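Conserved hypothetical protein TM0937 (Thermotoga maritima, PDB 2ESH) is of unknown function but is probably a PadR-like transcriptional regulator that binds DNA through a winged helix-turn-helix domain. Local coordinates at residues 80-84 / 85-89; 94-97 / 98-101. All blocks are in the same frame, centred on the assembly; numbering follows the deposited sequence. Where two conformers were deposited one is given.

Contact 1. Residues 80-84 / 85-89; sequences YRITP and QGKLY
Ile82, the last residue of strand 77-82, lays its CD1 methyl against the first turn of the helix that follows, 3.4 Å from Gly86 C and 3.9 Å from Lys87 CG. The isoleucine and lysine side chains cross at about a right angle, the methyl meeting the root of the lysine while its amine leads away. CG1 of Ile82 lies anti to the backbone N (chi1 -159°), which carries CD1 forward, and the bare CA of Gly86 lets the isoleucine come close to its backbone. Ile82 also touches Leu19 and Ala23 of helix 8-24. The junction illustrates how a strand of the two-stranded wing in a winged helix-turn-helix domain hands over to a helix, with Thr83 as the N-cap of helix 84-116. One N-H, that of Gly86, is shared between two acceptors of this residue, Thr83 OG1 at 3.2 Å and Thr83 O at 2.9 Å, and both bonds are bent (136° and 134°). Lys87 N makes the straighter bond to Thr83 O, almost end-on to the carbonyl at 3.0 Å. The threonine hydroxyl is also hydrogen-bonded to Gly63 O. Pro84 sits in the first turn, where its lack of an N-H costs no helical bond. Its carbonyl O accepts from Leu88 N at 3.2 Å, and the lysine returns to the same oxygen from its root, Lys87 CB lying 3.8 Å from Pro84 O.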
ATOM      1  N   TYR A  80      13.560  -5.102   1.385  1.00 36.15           N
ATOM      2  CA  TYR A  80      12.424  -5.678   0.617  1.00 34.19           C
ATOM      3  C   TYR A  80      12.451  -5.164  -0.790  1.00 33.91           C
ATOM      4  O   TYR A  80      12.751  -4.002  -1.017  1.00 35.40           O
ATOM      5  CB  TYR A  80      11.073  -5.325   1.252  1.00 33.39           C
ATOM      6  CG  TYR A  80      10.932  -5.944   2.563  1.00 28.65           C
ATOM      7  CD1 TYR A  80      10.227  -7.174   2.702  1.00 27.59           C
ATOM      8  CD2 TYR A  80      11.552  -5.372   3.700  1.00 28.82           C
ATOM      9  CE1 TYR A  80      10.148  -7.835   3.929  1.00 25.16           C
ATOM     10  CE2 TYR A  80      11.496  -6.036   4.950  1.00 24.53           C
ATOM     11  CZ  TYR A  80      10.764  -7.269   5.045  1.00 29.24           C
ATOM     12  OH  TYR A  80      10.653  -7.943   6.250  1.00 30.78           O
ATOM     13  N   ARG A  81      12.109  -6.036  -1.740  0.50 33.62           N
ATOM     14  CA  ARG A  81      12.183  -5.715  -3.183  0.50 34.15           C
ATOM     15  C   ARG A  81      10.990  -6.387  -3.884  0.50 33.39           C
ATOM     16  O   ARG A  81      10.624  -7.543  -3.564  0.50 33.32           O
ATOM     17  CB  ARG A  81      13.564  -6.197  -3.724  0.50 32.78           C
ATOM     18  CG  ARG A  81      13.784  -6.248  -5.224  0.50 34.51           C
ATOM     19  CD  ARG A  81      15.308  -6.480  -5.572  0.50 34.15           C
ATOM     20  NE  ARG A  81      16.229  -5.728  -4.678  0.50 33.23           N
ATOM     21  CZ  ARG A  81      16.932  -4.629  -5.010  0.50 35.92           C
ATOM     22  NH1 ARG A  81      16.827  -4.085  -6.252  0.50 34.20           N
ATOM     23  NH2 ARG A  81      17.740  -4.057  -4.091  0.50 30.65           N
ATOM     24  N   ILE A  82      10.347  -5.685  -4.798  1.00 33.95           N
ATOM     25  CA  ILE A  82       9.180  -6.326  -5.515  1.00 34.30           C
ATOM     26  C   ILE A  82       9.646  -7.480  -6.465  1.00 36.07           C
ATOM     27  O   ILE A  82      10.680  -7.355  -7.126  1.00 34.35           O
ATOM     28  CB  ILE A  82       8.213  -5.283  -6.249  1.00 35.89           C
ATOM     29  CG1 ILE A  82       6.826  -5.946  -6.489  1.00 31.71           C
ATOM     30  CG2 ILE A  82       8.899  -4.695  -7.506  1.00 33.86           C
ATOM     31  CD1 ILE A  82       5.700  -5.000  -6.798  1.00 34.59           C
ATOM     32  N   THR A  83       8.891  -8.592  -6.491  1.00 35.30           N
ATOM     33  CA  THR A  83       9.082  -9.636  -7.417  1.00 34.89           C
ATOM     34  C   THR A  83       8.103  -9.454  -8.644  1.00 36.92           C
ATOM     35  O   THR A  83       7.170  -8.698  -8.542  1.00 35.43           O
ATOM     36  CB  THR A  83       8.725 -10.946  -6.766  1.00 35.95           C
ATOM     37  OG1 THR A  83       7.307 -10.959  -6.614  1.00 33.15           O
ATOM     38  CG2 THR A  83       9.541 -11.180  -5.324  1.00 34.43           C
ATOM     39  N   PRO A  84       8.333 -10.196  -9.821  1.00 37.02           N
ATOM     40  CA  PRO A  84       7.417 -10.115 -10.994  1.00 34.62           C
ATOM     41  C   PRO A  84       5.978 -10.553 -10.621  1.00 34.94           C
ATOM     42  O   PRO A  84       4.993 -10.081 -11.188  1.00 35.01           O
ATOM     43  CB  PRO A  84       8.018 -11.129 -12.036  1.00 33.69           C
ATOM     44  CG  PRO A  84       9.509 -11.385 -11.583  1.00 36.74           C
ATOM     45  CD  PRO A  84       9.489 -11.125 -10.030  1.00 35.76           C
ATOM     46  N   GLN A  85       5.847 -11.462  -9.696  1.00 33.92           N
ATOM     47  CA  GLN A  85       4.493 -11.725  -9.151  1.00 35.80           C
ATOM     48  C   GLN A  85       3.778 -10.522  -8.449  1.00 33.86           C
ATOM     49  O   GLN A  85       2.548 -10.386  -8.543  1.00 32.73           O
ATOM     50  CB  GLN A  85       4.445 -12.966  -8.262  1.00 34.04           C
ATOM     51  CG  GLN A  85       4.887 -14.321  -9.038  1.00 40.02           C
ATOM     52  CD  GLN A  85       3.960 -14.696 -10.269  1.00 49.29           C
ATOM     53  OE1 GLN A  85       2.851 -15.208 -10.065  1.00 47.19           O
ATOM     54  NE2 GLN A  85       4.438 -14.450 -11.547  1.00 47.95           N
ATOM     55  N   GLY A  86       4.599  -9.698  -7.785  1.00 33.23           N
ATOM     56  CA  GLY A  86       4.202  -8.638  -6.962  1.00 32.28           C
ATOM     57  C   GLY A  86       3.782  -7.565  -7.886  1.00 34.44           C
ATOM     58  O   GLY A  86       2.779  -6.882  -7.634  1.00 36.08           O
ATOM     59  N   LYS A  87       4.492  -7.437  -8.990  1.00 33.32           N
ATOM     60  CA  LYS A  87       4.041  -6.531 -10.025  1.00 35.12           C
ATOM     61  C   LYS A  87       2.695  -6.914 -10.673  1.00 33.61           C
ATOM     62  O   LYS A  87       1.892  -6.034 -10.969  1.00 34.55           O
ATOM     63  CB  LYS A  87       5.105  -6.297 -11.103  1.00 35.46           C
ATOM     64  CG  LYS A  87       6.273  -5.519 -10.594  1.00 35.36           C
ATOM     65  CD  LYS A  87       7.272  -5.398 -11.733  1.00 43.22           C
ATOM     66  CE  LYS A  87       8.075  -4.062 -11.739  1.00 51.61           C
ATOM     67  NZ  LYS A  87       8.451  -3.539 -13.180  1.00 49.28           N
ATOM     68  N   LEU A  88       2.447  -8.189 -10.835  1.00 33.33           N
ATOM     69  CA  LEU A  88       1.124  -8.698 -11.318  1.00 33.92           C
ATOM     70  C   LEU A  88       0.002  -8.435 -10.311  1.00 33.24           C
ATOM     71  O   LEU A  88      -1.110  -8.080 -10.661  1.00 34.03           O
ATOM     72  CB  LEU A  88       1.210 -10.200 -11.708  1.00 31.82           C
ATOM     73  CG  LEU A  88       2.037 -10.473 -13.011  1.00 35.23           C
ATOM     74  CD1 LEU A  88       2.359 -11.931 -13.145  1.00 30.65           C
ATOM     75  CD2 LEU A  88       1.206 -10.035 -14.284  1.00 30.60           C
ATOM     76  N   TYR A  89       0.317  -8.545  -9.035  1.00 34.68           N
ATOM     77  CA  TYR A  89      -0.649  -8.242  -7.958  1.00 34.37           C
ATOM     78  C   TYR A  89      -0.937  -6.768  -7.985  1.00 34.63           C
ATOM     79  O   TYR A  89      -2.130  -6.320  -7.912  1.00 34.76           O
ATOM     80  CB  TYR A  89      -0.092  -8.678  -6.638  1.00 34.54           C
ATOM     81  CG  TYR A  89      -0.976  -8.505  -5.454  1.00 35.62           C
ATOM     82  CD1 TYR A  89      -1.993  -9.438  -5.166  1.00 37.96           C
ATOM     83  CD2 TYR A  89      -0.767  -7.479  -4.577  1.00 36.64           C
ATOM     84  CE1 TYR A  89      -2.758  -9.330  -4.015  1.00 41.40           C
ATOM     85  CE2 TYR A  89      -1.541  -7.357  -3.406  1.00 39.44           C
ATOM     86  CZ  TYR A  89      -2.494  -8.281  -3.128  1.00 39.33           C
ATOM     87  OH  TYR A  89      -3.223  -8.133  -2.023  1.00 41.36           O
TER

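Contact 2. Residues 94-97 / 98-101; sequences LRSL and EDMK
With CG anti to the carbonyl carbon (chi1 -66°) and the chain extended beyond it, Glu98 in one of its two conformers folds back along the preceding turn of the helix, while Leu94 turns its CG anti to its own backbone N (chi1 169°) and brings this branch point to 3.8 Å from Glu98 OE2. In that conformer the carboxylate lies beside aliphatic and backbone atoms; the guanidinium of Arg95 is not in contact with it, Arg95 NE being 5.3 Å from Glu98 OE1. Asp99 also bends back, its CB 3.2 Å from Ser96 O. Its carboxylate comes close to a second carbonyl, OD1 lying 3.4 Å from Arg95 O, two acceptors with no bond between them; the salt bridge of Asp99 OD1 with Arg102 NH1 would probably offset this closeness. A lysine in place of Asp99 would probably leave Arg102 without its anionic mate and set two positive charges near each other. On another face of the helix, Leu97 CD2 lies 4.2 Å from Met100 SD, an apolar approach, and both residues reach Trp12 of helix 8-24. Successive i to i+4 backbone bonds make this stretch a regular alpha-helix, from Glu98 N to Leu94 O at 3.1 Å through to Lys101 N to Leu97 O at 2.8 Å. The chemistry divides the helix by face: Leu97 and Met100 supply an apolar surface to helix 8-24, whereas of the two acids Asp99 is paired with Arg102 and Glu98 is probably helped only weakly, at a distance, by Arg95.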
ATOM      1  N   LEU A  94      -4.211  -1.850  -9.472  1.00 31.57           N
ATOM      2  CA  LEU A  94      -4.336  -0.739 -10.351  1.00 32.92           C
ATOM      3  C   LEU A  94      -5.739  -0.834 -11.007  1.00 34.78           C
ATOM      4  O   LEU A  94      -6.490   0.105 -11.003  1.00 37.79           O
ATOM      5  CB  LEU A  94      -3.182  -0.719 -11.378  1.00 32.50           C
ATOM      6  CG  LEU A  94      -3.385   0.288 -12.529  1.00 34.56           C
ATOM      7  CD1 LEU A  94      -3.236   1.731 -11.999  1.00 29.03           C
ATOM      8  CD2 LEU A  94      -2.459   0.061 -13.694  1.00 32.39           C
ATOM      9  N   ARG A  95      -6.133  -1.988 -11.504  1.00 34.67           N
ATOM     10  CA  ARG A  95      -7.386  -2.051 -12.194  1.00 34.04           C
ATOM     11  C   ARG A  95      -8.524  -1.704 -11.222  1.00 32.34           C
ATOM     12  O   ARG A  95      -9.535  -1.072 -11.610  1.00 31.49           O
ATOM     13  CB  ARG A  95      -7.565  -3.486 -12.723  1.00 35.09           C
ATOM     14  CG  ARG A  95      -9.019  -3.768 -13.219  1.00 40.53           C
ATOM     15  CD  ARG A  95      -9.088  -5.016 -14.031  1.00 46.21           C
ATOM     16  NE  ARG A  95      -8.503  -4.809 -15.357  1.00 51.71           N
ATOM     17  CZ  ARG A  95      -8.405  -5.748 -16.310  1.00 50.26           C
ATOM     18  NH1 ARG A  95      -8.831  -6.994 -16.100  1.00 47.62           N
ATOM     19  NH2 ARG A  95      -7.848  -5.439 -17.455  1.00 44.58           N
ATOM     20  N   SER A  96      -8.414  -2.171  -9.980  1.00 31.27           N
ATOM     21  CA  SER A  96      -9.423  -1.848  -8.961  1.00 31.44           C
ATOM     22  C   SER A  96      -9.493  -0.375  -8.537  1.00 32.47           C
ATOM     23  O   SER A  96     -10.541   0.117  -8.150  1.00 32.33           O
ATOM     24  CB  SER A  96      -9.146  -2.612  -7.711  1.00 32.16           C
ATOM     25  OG  SER A  96      -9.649  -3.896  -7.799  1.00 32.68           O
ATOM     26  N   LEU A  97      -8.353   0.311  -8.546  1.00 34.14           N
ATOM     27  CA  LEU A  97      -8.310   1.751  -8.323  1.00 34.85           C
ATOM     28  C   LEU A  97      -9.102   2.465  -9.413  1.00 36.34           C
ATOM     29  O   LEU A  97      -9.832   3.434  -9.095  1.00 35.67           O
ATOM     30  CB  LEU A  97      -6.862   2.281  -8.243  1.00 33.89           C
ATOM     31  CG  LEU A  97      -6.047   1.876  -6.998  1.00 34.81           C
ATOM     32  CD1 LEU A  97      -4.598   2.334  -7.165  1.00 27.99           C
ATOM     33  CD2 LEU A  97      -6.635   2.509  -5.693  1.00 33.23           C
ATOM     34  N   GLU A  98      -8.958   2.004 -10.669  0.50 35.77           N
ATOM     35  CA  GLU A  98      -9.767   2.509 -11.803  0.50 35.93           C
ATOM     36  C   GLU A  98     -11.268   2.238 -11.636  0.50 37.44           C
ATOM     37  O   GLU A  98     -12.098   3.083 -11.979  0.50 38.27           O
ATOM     38  CB  GLU A  98      -9.273   1.937 -13.121  0.50 35.27           C
ATOM     39  CG  GLU A  98      -7.877   2.403 -13.496  0.50 32.62           C
ATOM     40  CD  GLU A  98      -7.154   1.466 -14.431  0.50 35.34           C
ATOM     41  OE1 GLU A  98      -7.703   0.393 -14.847  0.50 37.05           O
ATOM     42  OE2 GLU A  98      -6.012   1.812 -14.766  0.50 34.98           O
ATOM     43  N   ASP A  99     -11.607   1.064 -11.101  1.00 38.67           N
ATOM     44  CA  ASP A  99     -12.984   0.725 -10.689  1.00 38.62           C
ATOM     45  C   ASP A  99     -13.476   1.753  -9.651  1.00 38.50           C
ATOM     46  O   ASP A  99     -14.541   2.325  -9.772  1.00 37.97           O
ATOM     47  CB  ASP A  99     -13.020  -0.673 -10.034  1.00 38.70           C
ATOM     48  CG  ASP A  99     -12.896  -1.791 -11.026  1.00 40.50           C
ATOM     49  OD1 ASP A  99     -12.893  -1.467 -12.241  1.00 43.66           O
ATOM     50  OD2 ASP A  99     -12.786  -2.987 -10.615  1.00 41.08           O
ATOM     51  N   MET A 100     -12.661   1.985  -8.635  1.00 38.30           N
ATOM     52  CA  MET A 100     -13.058   2.807  -7.498  1.00 37.21           C
ATOM     53  C   MET A 100     -13.242   4.188  -7.994  1.00 34.77           C
ATOM     54  O   MET A 100     -14.216   4.794  -7.669  1.00 35.55           O
ATOM     55  CB  MET A 100     -11.974   2.859  -6.405  1.00 36.08           C
ATOM     56  CG  MET A 100     -11.770   1.573  -5.655  1.00 42.29           C
ATOM     57  SD  MET A 100     -10.511   1.883  -4.326  1.00 47.71           S
ATOM     58  CE  MET A 100     -11.344   3.238  -3.487  1.00 22.45           C
ATOM     59  N   LYS A 101     -12.329   4.660  -8.819  1.00 34.69           N
ATOM     60  CA  LYS A 101     -12.384   6.015  -9.277  1.00 37.11           C
ATOM     61  C   LYS A 101     -13.633   6.262 -10.129  1.00 36.73           C
ATOM     62  O   LYS A 101     -14.227   7.322 -10.035  1.00 37.51           O
ATOM     63  CB  LYS A 101     -11.046   6.463  -9.962  1.00 36.89           C
ATOM     64  CG  LYS A 101     -11.260   7.571 -10.960  1.00 39.37           C
ATOM     65  CD  LYS A 101     -10.003   8.055 -11.608  1.00 48.86           C
ATOM     66  CE  LYS A 101      -9.525   7.190 -12.753  1.00 55.24           C
ATOM     67  NZ  LYS A 101      -8.668   8.155 -13.554  1.00 57.61           N
TER

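Overall arrangement
Both contacts belong to helix 84-116 and follow one another along the chain, with centres 19 Å apart and nearest atoms about 5 Å apart without touching. Both are surface contacts rather than core ones, although contact 1 includes the buried Gly86 and contact 2 no buried residue. Their comparison illustrates how position in a helix sets its chemistry. At the start, in contact 1, amides that lack a preceding turn are met by a capping side chain and a shared carbonyl, and a strand is joined to the helix. In contact 2 the backbone bonds are regular, and side chains provide the variety. Both pack on helix 8-24, contact 1 near strand 77-82 and contact 2 further along helix 84-116.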